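Local structure of beta-glucosidase (6JXG) at residues A[112-124]-A[540-553]. The protein probably hydrolyses terminal, non-reducing beta-D-glucosyl residues, releasing beta-D-glucose in cellulose degradation, as a secreted family 3 glycoside hydrolase. Sequence-based numbering, arbitrary orientation.
Sequences GPIGKIPEAGRNW and YGTAIVPGDDNFPE
The ammonium group of K116 is gripped from several sides at once: NZ lies 2.6 Å from D549 OD2 and 2.7 Å from E553 OE2, and it also donates to a water that in turn accepts from A543 N. This salt-bridge network joins two loops of a family 3 glycoside hydrolase, one following strand 105-106 in the N-terminal, TIM-barrel-type domain, the other preceding helix 559-564 in the C-terminal domain. D549 offers the syn lone pair of OD2, whereas E553 OE2 is met from above its carboxylate plane. NZ also stands over the face of the F551 ring, almost on its normal, 4.2 Å from the centroid, a cation-pi contact to which K116 CE adds a CH-pi contact over the same face. Two carboxylates and an aromatic face would be expected to stabilise the ammonium charge in this buried setting. An Asx turn, in which D549 OD1 accepts from F551 N, ties the acid to the backbone of the residue whose ring takes the cation.

T542 OG1 donates to K116 O at 2.8 Å, its chi1 of 51° setting the hydroxyl between backbone N and carbonyl carbon. I544 crosses I117 at about a right angle, and I544 CD1 lies 3.6 Å from I117 CG2. Next to I117, P118 CG rests over one face of the Y540 ring, 3.8 Å from its centroid, while Y540 OH is hydrogen-bonded to T532 O.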
# COMPACT_ATOMS: atom_id res chain seq x y z
N GLY A 112 2.99 -2.74 6.37
CA GLY A 112 4.12 -3.70 6.54
C GLY A 112 3.73 -4.94 5.73
O GLY A 112 2.73 -5.62 6.01
N PRO A 113 4.50 -5.29 4.70
CA PRO A 113 5.77 -4.73 4.29
C PRO A 113 5.66 -3.29 3.70
O PRO A 113 4.63 -2.92 3.03
CB PRO A 113 6.19 -5.66 3.21
CG PRO A 113 4.89 -6.13 2.57
CD PRO A 113 4.01 -6.33 3.76
N ILE A 114 6.71 -2.51 3.88
CA ILE A 114 6.85 -1.25 3.14
C ILE A 114 7.44 -1.56 1.75
O ILE A 114 7.20 -0.81 0.79
CB ILE A 114 7.70 -0.18 3.86
CG1 ILE A 114 9.19 -0.55 3.94
CG2 ILE A 114 7.16 0.17 5.27
CD1 ILE A 114 10.06 0.58 4.57
N GLY A 115 8.20 -2.67 1.63
CA GLY A 115 8.82 -3.06 0.38
C GLY A 115 10.31 -2.70 0.25
O GLY A 115 10.74 -2.39 -0.82
N LYS A 116 11.06 -2.82 1.36
CA LYS A 116 12.50 -2.60 1.41
C LYS A 116 13.26 -3.54 0.45
O LYS A 116 14.37 -3.16 -0.03
CB LYS A 116 13.05 -2.79 2.85
CG LYS A 116 14.25 -3.76 2.93
CD LYS A 116 14.22 -4.46 4.19
CE LYS A 116 14.68 -5.86 4.28
NZ LYS A 116 16.10 -6.10 4.48
N ILE A 117 12.68 -4.70 0.18
CA ILE A 117 13.24 -5.71 -0.76
C ILE A 117 12.42 -5.69 -2.02
O ILE A 117 11.24 -6.09 -2.02
CB ILE A 117 13.29 -7.14 -0.18
CG1 ILE A 117 14.09 -7.17 1.12
CG2 ILE A 117 13.77 -8.13 -1.23
CD1 ILE A 117 13.90 -8.40 1.94
N PRO A 118 13.02 -5.23 -3.13
CA PRO A 118 12.18 -4.99 -4.33
C PRO A 118 11.47 -6.25 -4.89
O PRO A 118 10.38 -6.14 -5.52
CB PRO A 118 13.17 -4.38 -5.32
CG PRO A 118 14.51 -4.78 -4.82
CD PRO A 118 14.45 -4.94 -3.34
N GLU A 119 12.06 -7.41 -4.64
CA GLU A 119 11.51 -8.67 -5.08
C GLU A 119 10.35 -9.17 -4.21
O GLU A 119 9.66 -10.12 -4.59
CB GLU A 119 12.56 -9.80 -5.03
CG GLU A 119 13.72 -9.60 -6.01
CD GLU A 119 14.88 -8.75 -5.46
OE1 GLU A 119 14.76 -8.15 -4.36
OE2 GLU A 119 15.94 -8.66 -6.20
N ALA A 120 10.23 -8.66 -3.02
CA ALA A 120 9.31 -9.26 -2.08
C ALA A 120 7.85 -9.25 -2.56
O ALA A 120 7.36 -8.35 -3.27
CB ALA A 120 9.49 -8.69 -0.69
N GLY A 121 7.16 -10.35 -2.28
CA GLY A 121 5.98 -10.67 -3.09
C GLY A 121 4.70 -9.88 -2.82
O GLY A 121 3.80 -9.90 -3.66
N ARG A 122 4.60 -9.23 -1.65
CA ARG A 122 3.36 -8.52 -1.30
C ARG A 122 3.48 -7.00 -1.33
O ARG A 122 2.58 -6.27 -0.90
CB ARG A 122 2.91 -8.97 0.07
CG ARG A 122 2.54 -10.44 0.10
CD ARG A 122 2.11 -10.82 1.51
NE ARG A 122 0.71 -10.34 1.72
CZ ARG A 122 -0.04 -10.63 2.79
NH1 ARG A 122 0.47 -11.32 3.79
NH2 ARG A 122 -1.29 -10.19 2.86
N ASN A 123 4.56 -6.50 -1.88
CA ASN A 123 4.83 -5.05 -1.78
C ASN A 123 3.80 -4.18 -2.49
O ASN A 123 3.46 -3.14 -2.03
CB ASN A 123 6.25 -4.71 -2.29
CG ASN A 123 7.34 -5.35 -1.48
OD1 ASN A 123 7.11 -5.82 -0.39
ND2 ASN A 123 8.57 -5.30 -1.99
N TRP A 124 3.29 -4.69 -3.58
CA TRP A 124 2.12 -4.12 -4.29
C TRP A 124 0.86 -3.86 -3.48
O TRP A 124 0.08 -2.91 -3.80
CB TRP A 124 1.77 -4.96 -5.53
CG TRP A 124 1.41 -6.34 -5.24
CD1 TRP A 124 2.25 -7.39 -5.09
CD2 TRP A 124 0.09 -6.82 -4.89
NE1 TRP A 124 1.52 -8.54 -4.78
CE2 TRP A 124 0.19 -8.19 -4.64
CE3 TRP A 124 -1.17 -6.22 -4.84
CZ2 TRP A 124 -0.94 -9.01 -4.32
CZ3 TRP A 124 -2.32 -7.01 -4.49
CH2 TRP A 124 -2.19 -8.39 -4.25
N TYR A 540 20.21 -2.14 -5.37
CA TYR A 540 19.23 -1.88 -4.24
C TYR A 540 19.88 -2.12 -2.89
O TYR A 540 19.49 -1.51 -1.88
CB TYR A 540 17.94 -2.70 -4.34
CG TYR A 540 17.12 -2.30 -5.47
CD1 TYR A 540 16.20 -1.26 -5.35
CD2 TYR A 540 17.24 -2.94 -6.67
CE1 TYR A 540 15.44 -0.89 -6.42
CE2 TYR A 540 16.48 -2.55 -7.77
CZ TYR A 540 15.62 -1.51 -7.67
OH TYR A 540 14.88 -1.10 -8.74
N GLY A 541 20.93 -2.98 -2.86
CA GLY A 541 21.59 -3.31 -1.61
C GLY A 541 20.77 -4.17 -0.67
O GLY A 541 21.17 -4.36 0.48
N THR A 542 19.59 -4.60 -1.12
CA THR A 542 18.72 -5.54 -0.38
C THR A 542 18.34 -6.66 -1.31
O THR A 542 18.35 -6.51 -2.56
CB THR A 542 17.45 -4.91 0.10
OG1 THR A 542 16.79 -4.25 -0.99
CG2 THR A 542 17.71 -3.92 1.16
N ALA A 543 17.97 -7.77 -0.69
CA ALA A 543 17.57 -8.97 -1.42
C ALA A 543 16.82 -9.93 -0.45
O ALA A 543 16.88 -9.78 0.80
CB ALA A 543 18.83 -9.63 -1.97
N ILE A 544 16.13 -10.88 -1.02
CA ILE A 544 15.49 -11.97 -0.28
C ILE A 544 16.57 -12.78 0.43
O ILE A 544 17.51 -13.27 -0.20
CB ILE A 544 14.69 -12.88 -1.20
CG1 ILE A 544 13.60 -12.06 -1.97
CG2 ILE A 544 14.08 -14.04 -0.41
CD1 ILE A 544 12.50 -11.45 -1.09
N VAL A 545 16.42 -12.94 1.72
CA VAL A 545 17.42 -13.63 2.55
C VAL A 545 16.99 -15.10 2.80
O VAL A 545 15.79 -15.40 2.87
CB VAL A 545 17.41 -12.75 3.79
CG1 VAL A 545 16.72 -13.24 5.02
CG2 VAL A 545 18.37 -11.63 3.81
N PRO A 546 17.96 -16.02 3.00
CA PRO A 546 17.58 -17.43 3.25
C PRO A 546 17.39 -17.79 4.70
O PRO A 546 17.10 -18.95 4.98
CB PRO A 546 18.81 -18.23 2.71
CG PRO A 546 19.94 -17.28 2.84
CD PRO A 546 19.40 -15.85 2.77
N GLY A 547 17.58 -16.87 5.62
CA GLY A 547 17.53 -17.18 7.06
C GLY A 547 16.96 -15.96 7.80
O GLY A 547 15.89 -15.42 7.39
N ASP A 548 17.63 -15.47 8.81
CA ASP A 548 17.19 -14.25 9.47
C ASP A 548 17.67 -13.03 8.70
O ASP A 548 18.66 -13.09 7.96
CB ASP A 548 17.80 -14.15 10.90
CG ASP A 548 17.15 -15.10 11.88
OD1 ASP A 548 16.15 -15.82 11.58
OD2 ASP A 548 17.66 -15.11 12.99
N ASP A 549 16.95 -11.94 8.87
CA ASP A 549 17.33 -10.66 8.29
C ASP A 549 17.70 -9.71 9.43
O ASP A 549 16.88 -9.38 10.26
CB ASP A 549 16.20 -10.12 7.39
CG ASP A 549 16.62 -8.89 6.56
OD1 ASP A 549 17.71 -8.31 6.79
OD2 ASP A 549 15.82 -8.45 5.66
N ASN A 550 18.97 -9.29 9.47
CA ASN A 550 19.44 -8.34 10.49
C ASN A 550 19.44 -6.90 10.03
O ASN A 550 19.93 -5.98 10.69
CB ASN A 550 20.80 -8.77 11.04
CG ASN A 550 20.68 -10.08 11.82
OD1 ASN A 550 20.20 -10.11 12.94
ND2 ASN A 550 21.13 -11.14 11.21
N PHE A 551 18.81 -6.69 8.89
CA PHE A 551 18.56 -5.36 8.41
C PHE A 551 19.85 -4.48 8.46
O PHE A 551 19.83 -3.40 8.99
CB PHE A 551 17.42 -4.68 9.12
CG PHE A 551 16.03 -5.23 8.76
CD1 PHE A 551 15.69 -6.57 9.03
CD2 PHE A 551 15.07 -4.45 8.19
CE1 PHE A 551 14.43 -7.06 8.73
CE2 PHE A 551 13.81 -4.95 7.91
CZ PHE A 551 13.52 -6.26 8.12
N PRO A 552 20.98 -4.98 7.91
CA PRO A 552 22.24 -4.22 8.07
C PRO A 552 22.25 -2.89 7.29
O PRO A 552 22.97 -1.99 7.60
CB PRO A 552 23.30 -5.21 7.53
CG PRO A 552 22.54 -5.98 6.52
CD PRO A 552 21.21 -6.22 7.18
N GLU A 553 21.34 -2.76 6.34
CA GLU A 553 21.25 -1.55 5.52
C GLU A 553 20.67 -0.43 6.33
O GLU A 553 20.78 0.72 5.95
CB GLU A 553 20.39 -1.82 4.28
CG GLU A 553 18.91 -2.17 4.51
CD GLU A 553 18.61 -3.61 4.87
OE1 GLU A 553 19.48 -4.53 4.76
OE2 GLU A 553 17.45 -3.87 5.31
O HOH W 1 17.36 -7.50 2.44
O HOH W 2 17.87 -7.22 -5.24